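Local coordinates for protein putative phosphatase (PDB 3KYA) that is of unproven function, possibly a phosphatase, and joins an IPT/TIG domain to a six-bladed beta-propeller that binds zinc ions, at residues 103-114 / 464-474; 207-215 / 247-255. All blocks are in the same frame, centred on the assembly; numbering follows the deposited sequence.

Contact 1: 103-114 / 464-474; sequences KKMVVGTLCGYR and VGHTIRTISME. With EDO (1,2-ethanediol), chain C; EDO (1,2-ethanediol), chain J.
Val106 faces Ser472 and Gly108 faces Thr470 as hydrogen-bonded pairs of an antiparallel sheet, where strand 105-110 zips onto strand 467-473. This is the velcro closure of a beta-propeller: strand 467-473, from the C-terminal end, also pairs with strand 457-462, while strand 105-110 comes from the start of the propeller, some 350 residues earlier. Past Thr109 the register slips at a classic bulge. Leu110 N reaches Ile468 O at 2.8 Å, and Cys111 N makes only a weak bond to the same oxygen. The side chains of Leu110 and Ile468 lie side by side and point the same way, CD2 of the first 3.9 Å from CG2 of the second, and both touch Ile167 of the neighbouring blade.

Arg469 repays following outward. Its CB sits 3.3 Å and its CG 4.1 Å from Gly108 O. The chain then bends twice (chi2 and chi3 both -70°), folding back over its partner strand instead of reaching straight out from the sheet. CD passes 3.6 Å from Thr109 OG1, and NE bonds to Gly108 O at 3.3 Å. That oxygen is gripped twice: Arg469 NE and Thr470 N come to it from opposite faces of its carbonyl plane. CZ and NH2 lie by the CG1 methyl of Val107, NH2 at 3.4 Å, and NH2 forms a salt bridge with Asp434, which also takes Thr109 OG1; NH1 pairs with Asp462.

Near the end of the zipper, Glu474 OE2 accepts Lys104 N on its anti side at 3.0 Å, and Glu474 N returns a bond to Lys104 O. Tyr101 OH is a second partner of OE2.

The chemistry combines a backbone ladder broken by one bulge with a buried arginine whose charge is probably balanced by two aspartates, tying both closing strands to the segments beside them.

Contact 2: 207-215 / 247-255; sequences MIVAIDYDG and KQCNGATIH. With EDO (1,2-ethanediol), chain B.
Ile208 and Ile254 meet at their CD1 methyls, 3.7 Å apart and with the side chains crossing at about a right angle. They open the apolar centre of a seam between successive blades of the beta-propeller: strand 206-211 belongs to one four-stranded blade, strand 252-254 is an edge strand of the next, and the touching parts of the two segments run in nearly opposite directions without pairing as one sheet. Two residues along, Ala210 CB rests on the backbone at Gly251 CA, at 3.6 Å, and touches Ala252 CB. Cys249 completes this patch. With SG anti to its own backbone N (chi1 -175°), the sulfur is carried to within 4.0 Å of Ala210 CB, where it also accepts Gly251 N. These small residues are consistent with the close approach of the two backbones here.

Two waters fill in for direct backbone pairing. One donates to both Ile208 O and Ala252 O; another links Ile211 O, Tyr213 N and Cys249 N. Beyond them, in the loops, the backbones bond directly: Gln248 N donates almost straight (172°) to Tyr213 O at 2.9 Å, from above the carbonyl plane.

At the polar edge, Asp212 OD2 forms a salt bridge with Arg189 and takes a weak bond from Asn250 ND2, the carboxylate and amide planes being 57° apart. An ethanediol, probably from the crystallisation liquor, donates to the carboxylate and accepts from the same Asn250 nitrogen. Replacing Asp212 by an alanine removes the carboxylate, which is likely to leave Arg189 without this charged mate and Asn250 ND2 less firmly oriented across the seam.

Last comes a water between Asp214 and Gln248: it donates to Asp214 OD2 at 2.9 Å and accepts from Gln248 NE2 at 2.9 Å.

How the contacts relate
Both contacts belong to the propeller but to different blades, with no sheet in common: their centres lie 28 Å apart, and their nearest atoms about 15 Å. Along the chain the order is 103-114, then 207-215 and 247-255, and finally 464-474, so contact 2 forms wholly within the span that contact 1 brackets. The two do different jobs. Contact 1 is an in-sheet pairing that closes the ring by joining its first and last strands, close behind strand 100-101 of the IPT/TIG-domain sheet; contact 2 packs one blade against its successor. Together they illustrate the two kinds of joint, within and between blades, that hold a propeller together.

Contact 1: 103-114 / 464-474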
loop_
_atom_site.group_PDB
_atom_site.type_symbol
_atom_site.label_atom_id
_atom_site.label_comp_id
_atom_site.label_asym_id
_atom_site.label_seq_id
_atom_site.Cartn_x
_atom_site.Cartn_y
_atom_site.Cartn_z
ATOM N N LYS A 103 -4.602 -14.487 -13.642
ATOM C CA LYS A 103 -5.029 -15.352 -12.548
ATOM C C LYS A 103 -4.658 -14.776 -11.190
ATOM O O LYS A 103 -3.629 -14.111 -11.051
ATOM C CB LYS A 103 -4.433 -16.753 -12.706
ATOM C CG LYS A 103 -4.910 -17.466 -13.965
ATOM C CD LYS A 103 -4.490 -18.931 -13.995
ATOM C CE LYS A 103 -3.007 -19.105 -14.212
ATOM N NZ LYS A 103 -2.595 -18.631 -15.566
ATOM N N LYS A 104 -5.493 -15.062 -10.195
ATOM C CA LYS A 104 -5.259 -14.618 -8.823
ATOM C C LYS A 104 -5.206 -15.773 -7.827
ATOM O O LYS A 104 -5.702 -16.868 -8.083
ATOM C CB LYS A 104 -6.372 -13.651 -8.385
ATOM C CG LYS A 104 -6.302 -12.281 -9.036
ATOM C CD LYS A 104 -7.494 -11.403 -8.640
ATOM C CE LYS A 104 -7.358 -10.004 -9.219
ATOM N NZ LYS A 104 -8.596 -9.192 -8.975
HETATM N N MSE A 105 -4.596 -15.501 -6.680
HETATM C CA MSE A 105 -4.609 -16.434 -5.568
HETATM C C MSE A 105 -6.067 -16.572 -5.097
HETATM O O MSE A 105 -6.846 -15.595 -5.114
HETATM C CB MSE A 105 -3.724 -15.929 -4.426
HETATM C CG MSE A 105 -2.253 -15.822 -4.778
HETATM SE SE MSE A 105 -1.396 -17.555 -4.797
HETATM C CE MSE A 105 -0.832 -17.718 -2.949
ATOM N N VAL A 106 -6.443 -17.783 -4.699
ATOM C CA VAL A 106 -7.786 -18.051 -4.207
ATOM C C VAL A 106 -7.745 -18.991 -2.999
ATOM O O VAL A 106 -6.813 -19.781 -2.854
ATOM C CB VAL A 106 -8.703 -18.659 -5.301
ATOM C CG1 VAL A 106 -8.956 -17.637 -6.426
ATOM C CG2 VAL A 106 -8.134 -19.989 -5.868
ATOM N N VAL A 107 -8.754 -18.899 -2.136
ATOM C CA VAL A 107 -8.849 -19.805 -0.991
ATOM C C VAL A 107 -9.585 -21.067 -1.460
ATOM O O VAL A 107 -10.531 -20.981 -2.234
ATOM C CB VAL A 107 -9.574 -19.170 0.200
ATOM C CG1 VAL A 107 -9.635 -20.142 1.393
ATOM C CG2 VAL A 107 -8.881 -17.864 0.614
ATOM N N GLY A 108 -9.110 -22.223 -1.015
ATOM C CA GLY A 108 -9.727 -23.524 -1.322
ATOM C C GLY A 108 -9.855 -24.347 -0.054
ATOM O O GLY A 108 -9.388 -23.924 1.010
ATOM N N THR A 109 -10.474 -25.521 -0.161
ATOM C CA THR A 109 -10.619 -26.420 0.985
ATOM C C THR A 109 -9.990 -27.753 0.608
ATOM O O THR A 109 -10.447 -28.411 -0.327
ATOM C CB THR A 109 -12.088 -26.584 1.406
ATOM O OG1 THR A 109 -12.640 -25.292 1.729
ATOM C CG2 THR A 109 -12.222 -27.523 2.643
ATOM N N LEU A 110 -8.926 -28.132 1.320
ATOM C CA LEU A 110 -8.194 -29.380 1.033
ATOM C C LEU A 110 -8.894 -30.620 1.593
ATOM O O LEU A 110 -9.119 -31.605 0.878
ATOM C CB LEU A 110 -6.792 -29.306 1.656
ATOM C CG LEU A 110 -5.877 -30.512 1.440
ATOM C CD1 LEU A 110 -5.426 -30.576 -0.032
ATOM C CD2 LEU A 110 -4.703 -30.499 2.412
ATOM N N CYS A 111 -9.183 -30.603 2.888
ATOM C CA CYS A 111 -9.806 -31.760 3.536
ATOM C C CYS A 111 -10.464 -31.357 4.827
ATOM O O CYS A 111 -10.223 -30.255 5.335
ATOM C CB CYS A 111 -8.777 -32.861 3.788
ATOM S SG CYS A 111 -7.397 -32.372 4.825
ATOM N N GLY A 112 -11.286 -32.256 5.362
ATOM C CA GLY A 112 -12.064 -31.966 6.556
ATOM C C GLY A 112 -13.420 -31.409 6.157
ATOM O O GLY A 112 -13.609 -30.943 5.026
ATOM N N TYR A 113 -14.378 -31.506 7.071
ATOM C CA TYR A 113 -15.713 -30.958 6.866
ATOM C C TYR A 113 -16.451 -30.861 8.187
ATOM O O TYR A 113 -16.063 -31.467 9.192
ATOM C CB TYR A 113 -16.542 -31.786 5.880
ATOM C CG TYR A 113 -16.984 -33.141 6.380
ATOM C CD1 TYR A 113 -16.118 -34.232 6.356
ATOM C CD2 TYR A 113 -18.276 -33.343 6.842
ATOM C CE1 TYR A 113 -16.529 -35.488 6.802
ATOM C CE2 TYR A 113 -18.700 -34.590 7.284
ATOM C CZ TYR A 113 -17.821 -35.658 7.264
ATOM O OH TYR A 113 -18.231 -36.896 7.697
ATOM N N ARG A 114 -17.522 -30.083 8.165
ATOM C CA ARG A 114 -18.348 -29.885 9.327
ATOM C C ARG A 114 -19.784 -29.933 8.828
ATOM O O ARG A 114 -20.197 -29.039 8.068
ATOM C CB ARG A 114 -17.998 -28.535 9.969
ATOM C CG ARG A 114 -18.734 -28.203 11.219
ATOM C CD ARG A 114 -18.447 -26.759 11.656
ATOM N NE ARG A 114 -19.366 -26.323 12.702
ATOM C CZ ARG A 114 -19.040 -25.917 13.924
ATOM N NH1 ARG A 114 -17.774 -25.810 14.313
ATOM N NH2 ARG A 114 -20.008 -25.551 14.762
ATOM N N VAL A 464 -12.089 -23.959 13.798
ATOM C CA VAL A 464 -13.540 -24.054 14.037
ATOM C C VAL A 464 -14.326 -24.495 12.783
ATOM O O VAL A 464 -15.363 -25.134 12.889
ATOM C CB VAL A 464 -14.069 -22.772 14.760
ATOM C CG1 VAL A 464 -15.594 -22.725 14.800
ATOM C CG2 VAL A 464 -13.502 -22.722 16.198
ATOM N N GLY A 465 -13.793 -24.232 11.595
ATOM C CA GLY A 465 -14.371 -24.819 10.387
ATOM C C GLY A 465 -14.070 -26.323 10.320
ATOM O O GLY A 465 -14.727 -27.083 9.582
ATOM N N HIS A 466 -13.087 -26.758 11.117
ATOM C CA HIS A 466 -12.625 -28.157 11.175
ATOM C C HIS A 466 -12.065 -28.630 9.825
ATOM O O HIS A 466 -12.244 -29.799 9.409
ATOM C CB HIS A 466 -13.715 -29.116 11.660
ATOM C CG HIS A 466 -14.395 -28.675 12.926
ATOM N ND1 HIS A 466 -13.788 -27.853 13.853
ATOM C CD2 HIS A 466 -15.594 -29.022 13.458
ATOM C CE1 HIS A 466 -14.617 -27.653 14.866
ATOM N NE2 HIS A 466 -15.715 -28.360 14.655
ATOM N N THR A 467 -11.348 -27.722 9.173
ATOM C CA THR A 467 -10.785 -27.956 7.851
ATOM C C THR A 467 -9.345 -27.469 7.688
ATOM O O THR A 467 -8.838 -26.619 8.459
ATOM C CB THR A 467 -11.595 -27.192 6.774
ATOM O OG1 THR A 467 -11.758 -25.821 7.180
ATOM C CG2 THR A 467 -12.984 -27.802 6.576
ATOM N N ILE A 468 -8.692 -28.046 6.685
ATOM C CA ILE A 468 -7.420 -27.550 6.204
ATOM C C ILE A 468 -7.786 -26.829 4.909
ATOM O O ILE A 468 -8.404 -27.430 4.013
ATOM C CB ILE A 468 -6.394 -28.645 5.912
ATOM C CG1 ILE A 468 -6.085 -29.484 7.163
ATOM C CG2 ILE A 468 -5.132 -28.021 5.354
ATOM C CD1 ILE A 468 -5.534 -28.694 8.369
ATOM N N ARG A 469 -7.442 -25.540 4.835
ATOM C CA ARG A 469 -7.715 -24.687 3.687
ATOM C C ARG A 469 -6.412 -24.439 2.931
ATOM O O ARG A 469 -5.323 -24.648 3.469
ATOM C CB ARG A 469 -8.288 -23.337 4.119
ATOM C CG ARG A 469 -9.445 -23.390 5.087
ATOM C CD ARG A 469 -10.708 -23.915 4.472
ATOM N NE ARG A 469 -11.305 -23.004 3.497
ATOM C CZ ARG A 469 -12.062 -21.951 3.797
ATOM N NH1 ARG A 469 -12.312 -21.616 5.062
ATOM N NH2 ARG A 469 -12.578 -21.219 2.813
ATOM N N THR A 470 -6.535 -24.031 1.676
ATOM C CA THR A 470 -5.384 -23.686 0.870
ATOM C C THR A 470 -5.528 -22.260 0.366
ATOM O O THR A 470 -6.642 -21.761 0.241
ATOM C CB THR A 470 -5.234 -24.602 -0.371
ATOM O OG1 THR A 470 -6.429 -24.561 -1.160
ATOM C CG2 THR A 470 -4.950 -26.040 0.048
ATOM N N ILE A 471 -4.400 -21.600 0.117
ATOM C CA ILE A 471 -4.397 -20.322 -0.599
ATOM C C ILE A 471 -3.377 -20.556 -1.690
ATOM O O ILE A 471 -2.190 -20.762 -1.407
ATOM C CB ILE A 471 -4.017 -19.116 0.240
ATOM C CG1 ILE A 471 -4.928 -19.029 1.467
ATOM C CG2 ILE A 471 -4.121 -17.844 -0.638
ATOM C CD1 ILE A 471 -4.568 -17.898 2.469
ATOM N N SER A 472 -3.840 -20.551 -2.935
ATOM C CA SER A 472 -2.985 -20.870 -4.077
ATOM C C SER A 472 -3.567 -20.290 -5.348
ATOM O O SER A 472 -4.730 -19.880 -5.371
ATOM C CB SER A 472 -2.858 -22.385 -4.231
ATOM O OG SER A 472 -4.122 -22.979 -4.429
HETATM N N MSE A 473 -2.775 -20.317 -6.420
HETATM C CA MSE A 473 -3.197 -19.762 -7.710
HETATM C C MSE A 473 -4.381 -20.528 -8.279
HETATM O O MSE A 473 -4.357 -21.759 -8.336
HETATM C CB MSE A 473 -2.048 -19.809 -8.723
HETATM C CG MSE A 473 -0.862 -18.933 -8.379
HETATM SE SE MSE A 473 -1.373 -17.075 -8.319
HETATM C CE MSE A 473 -2.027 -16.960 -10.148
ATOM N N GLU A 474 -5.425 -19.819 -8.710
ATOM C CA GLU A 474 -6.570 -20.507 -9.309
ATOM C C GLU A 474 -6.125 -21.271 -10.571
ATOM O O GLU A 474 -5.168 -20.878 -11.233
ATOM C CB GLU A 474 -7.702 -19.541 -9.642
ATOM C CG GLU A 474 -7.313 -18.447 -10.601
ATOM C CD GLU A 474 -8.425 -17.446 -10.838
ATOM O OE1 GLU A 474 -9.614 -17.832 -10.828
ATOM O OE2 GLU A 474 -8.094 -16.272 -11.069
HETATM C C1 EDO C . -10.061 -15.203 -8.885
HETATM O O1 EDO C . -11.086 -16.092 -9.344
HETATM C C2 EDO C . -10.525 -14.446 -7.652
HETATM O O2 EDO C . -11.541 -13.506 -8.017
HETATM C C1 EDO J . -12.706 -32.565 0.156
HETATM O O1 EDO J . -12.318 -32.038 -1.119
HETATM C C2 EDO J . -13.006 -31.417 1.120
HETATM O O2 EDO J . -13.947 -31.828 2.125
HETATM O O HOH W 1 -6.419 -22.530 -3.083
HETATM O O HOH W 2 -13.475 -32.129 9.963
#

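Contact 2: 207-215 / 247-255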
loop_
_atom_site.group_PDB
_atom_site.type_symbol
_atom_site.label_atom_id
_atom_site.label_comp_id
_atom_site.label_asym_id
_atom_site.label_seq_id
_atom_site.Cartn_x
_atom_site.Cartn_y
_atom_site.Cartn_z
HETATM N N MSE A 207 12.477 -34.623 15.149
HETATM C CA MSE A 207 11.303 -33.773 15.303
HETATM C C MSE A 207 11.343 -33.309 16.748
HETATM O O MSE A 207 11.521 -34.134 17.650
HETATM C CB MSE A 207 10.020 -34.559 15.033
HETATM C CG MSE A 207 8.740 -33.716 15.146
HETATM SE SE MSE A 207 7.092 -34.748 14.980
HETATM C CE MSE A 207 7.057 -35.139 13.056
ATOM N N ILE A 208 11.201 -32.000 16.962
ATOM C CA ILE A 208 11.260 -31.388 18.286
ATOM C C ILE A 208 9.855 -30.892 18.606
ATOM O O ILE A 208 9.316 -30.049 17.886
ATOM C CB ILE A 208 12.306 -30.247 18.309
ATOM C CG1 ILE A 208 13.706 -30.806 17.984
ATOM C CG2 ILE A 208 12.302 -29.536 19.671
ATOM C CD1 ILE A 208 14.731 -29.775 17.532
ATOM N N VAL A 209 9.267 -31.430 19.669
ATOM C CA VAL A 209 7.885 -31.179 20.030
ATOM C C VAL A 209 7.721 -30.518 21.392
ATOM O O VAL A 209 8.157 -31.070 22.413
ATOM C CB VAL A 209 7.100 -32.509 20.055
ATOM C CG1 VAL A 209 5.651 -32.278 20.472
ATOM C CG2 VAL A 209 7.182 -33.202 18.698
ATOM N N ALA A 210 7.067 -29.350 21.400
ATOM C CA ALA A 210 6.786 -28.600 22.627
ATOM C C ALA A 210 5.386 -28.923 23.165
ATOM O O ALA A 210 4.424 -29.032 22.393
ATOM C CB ALA A 210 6.939 -27.055 22.379
ATOM N N ILE A 211 5.271 -29.078 24.489
ATOM C CA ILE A 211 3.997 -29.380 25.130
ATOM C C ILE A 211 3.760 -28.393 26.289
ATOM O O ILE A 211 4.713 -27.840 26.817
ATOM C CB ILE A 211 3.916 -30.842 25.639
ATOM C CG1 ILE A 211 4.875 -31.076 26.823
ATOM C CG2 ILE A 211 4.190 -31.816 24.486
ATOM C CD1 ILE A 211 4.671 -32.400 27.504
ATOM N N ASP A 212 2.497 -28.217 26.671
ATOM C CA ASP A 212 2.061 -27.219 27.686
ATOM C C ASP A 212 1.579 -27.963 28.927
ATOM O O ASP A 212 0.445 -28.447 28.975
ATOM C CB ASP A 212 0.947 -26.354 27.085
ATOM C CG ASP A 212 0.760 -25.015 27.801
ATOM O OD1 ASP A 212 1.063 -24.916 29.009
ATOM O OD2 ASP A 212 0.299 -24.056 27.123
ATOM N N TYR A 213 2.435 -28.046 29.940
ATOM C CA TYR A 213 2.155 -28.881 31.100
ATOM C C TYR A 213 2.738 -28.300 32.385
ATOM O O TYR A 213 3.766 -27.626 32.356
ATOM C CB TYR A 213 2.747 -30.275 30.803
ATOM C CG TYR A 213 2.602 -31.330 31.882
ATOM C CD1 TYR A 213 1.360 -31.858 32.207
ATOM C CD2 TYR A 213 3.726 -31.857 32.520
ATOM C CE1 TYR A 213 1.228 -32.844 33.180
ATOM C CE2 TYR A 213 3.605 -32.835 33.496
ATOM C CZ TYR A 213 2.356 -33.327 33.821
ATOM O OH TYR A 213 2.241 -34.300 34.790
ATOM N N ASP A 214 2.052 -28.542 33.502
ATOM C CA ASP A 214 2.497 -28.082 34.831
ATOM C C ASP A 214 2.117 -29.068 35.957
ATOM O O ASP A 214 2.009 -28.675 37.122
ATOM C CB ASP A 214 1.930 -26.686 35.135
ATOM C CG ASP A 214 0.422 -26.683 35.288
ATOM O OD1 ASP A 214 -0.190 -27.775 35.281
ATOM O OD2 ASP A 214 -0.154 -25.586 35.429
ATOM N N GLY A 215 1.926 -30.341 35.604
ATOM C CA GLY A 215 1.525 -31.374 36.568
ATOM C C GLY A 215 2.584 -31.771 37.585
ATOM O O GLY A 215 2.282 -32.474 38.560
ATOM N N LYS A 247 8.119 -25.775 32.788
ATOM C CA LYS A 247 6.660 -25.801 32.894
ATOM C C LYS A 247 6.040 -24.802 31.931
ATOM O O LYS A 247 6.691 -23.842 31.517
ATOM C CB LYS A 247 6.138 -25.480 34.304
ATOM C CG LYS A 247 6.476 -24.093 34.821
ATOM C CD LYS A 247 5.855 -23.851 36.201
ATOM C CE LYS A 247 6.299 -22.537 36.764
ATOM N NZ LYS A 247 5.704 -22.246 38.105
ATOM N N GLN A 248 4.780 -25.036 31.594
ATOM C CA GLN A 248 3.986 -24.092 30.807
ATOM C C GLN A 248 4.640 -23.585 29.520
ATOM O O GLN A 248 4.602 -22.385 29.207
ATOM C CB GLN A 248 3.624 -22.906 31.714
ATOM C CG GLN A 248 2.845 -23.323 32.944
ATOM C CD GLN A 248 2.522 -22.158 33.844
ATOM O OE1 GLN A 248 3.412 -21.444 34.296
ATOM N NE2 GLN A 248 1.250 -21.961 34.106
ATOM N N CYS A 249 5.244 -24.499 28.770
ATOM C CA CYS A 249 5.854 -24.140 27.490
ATOM C C CYS A 249 4.756 -23.961 26.434
ATOM O O CYS A 249 3.789 -24.726 26.404
ATOM C CB CYS A 249 6.840 -25.214 27.063
ATOM S SG CYS A 249 7.768 -24.817 25.587
ATOM N N ASN A 250 4.897 -22.952 25.574
ATOM C CA ASN A 250 3.917 -22.687 24.516
ATOM C C ASN A 250 4.506 -22.922 23.114
ATOM O O ASN A 250 3.808 -22.751 22.121
ATOM C CB ASN A 250 3.389 -21.250 24.590
ATOM C CG ASN A 250 2.980 -20.831 26.005
ATOM O OD1 ASN A 250 3.384 -19.762 26.469
ATOM N ND2 ASN A 250 2.218 -21.684 26.703
ATOM N N GLY A 251 5.786 -23.264 23.031
ATOM C CA GLY A 251 6.423 -23.503 21.738
ATOM C C GLY A 251 7.935 -23.557 21.813
ATOM O O GLY A 251 8.539 -23.040 22.767
ATOM N N ALA A 252 8.532 -24.198 20.804
ATOM C CA ALA A 252 9.981 -24.322 20.668
ATOM C C ALA A 252 10.349 -24.135 19.194
ATOM O O ALA A 252 9.696 -24.703 18.315
ATOM C CB ALA A 252 10.468 -25.669 21.197
ATOM N N THR A 253 11.394 -23.355 18.932
ATOM C CA THR A 253 11.800 -22.997 17.567
ATOM C C THR A 253 13.307 -23.126 17.374
ATOM O O THR A 253 14.080 -22.796 18.285
ATOM C CB THR A 253 11.405 -21.536 17.255
ATOM O OG1 THR A 253 10.037 -21.318 17.635
ATOM C CG2 THR A 253 11.590 -21.216 15.766
ATOM N N ILE A 254 13.714 -23.577 16.183
ATOM C CA ILE A 254 15.117 -23.760 15.814
ATOM C C ILE A 254 15.639 -22.576 15.003
ATOM O O ILE A 254 14.948 -22.099 14.082
ATOM C CB ILE A 254 15.301 -25.080 14.995
ATOM C CG1 ILE A 254 15.123 -26.296 15.905
ATOM C CG2 ILE A 254 16.672 -25.152 14.338
ATOM C CD1 ILE A 254 16.259 -26.503 16.931
ATOM N N HIS A 255 16.838 -22.090 15.342
ATOM C CA HIS A 255 17.457 -20.998 14.584
ATOM C C HIS A 255 17.853 -21.557 13.210
ATOM O O HIS A 255 18.599 -22.532 13.144
ATOM C CB HIS A 255 18.676 -20.416 15.295
ATOM C CG HIS A 255 19.132 -19.117 14.716
ATOM N ND1 HIS A 255 20.031 -19.039 13.680
ATOM C CD2 HIS A 255 18.773 -17.838 15.002
ATOM C CE1 HIS A 255 20.227 -17.769 13.363
ATOM N NE2 HIS A 255 19.471 -17.019 14.149
HETATM C C1 EDO B . -1.041 -21.321 28.925
HETATM O O1 EDO B . -1.388 -22.358 27.991
HETATM C C2 EDO B . -0.201 -21.896 30.062
HETATM O O2 EDO B . 1.147 -22.120 29.639
HETATM O O HOH W 3 8.673 -27.429 18.659
HETATM O O HOH W 4 5.397 -27.421 29.404
HETATM O O HOH W 5 -0.629 -23.919 33.118
#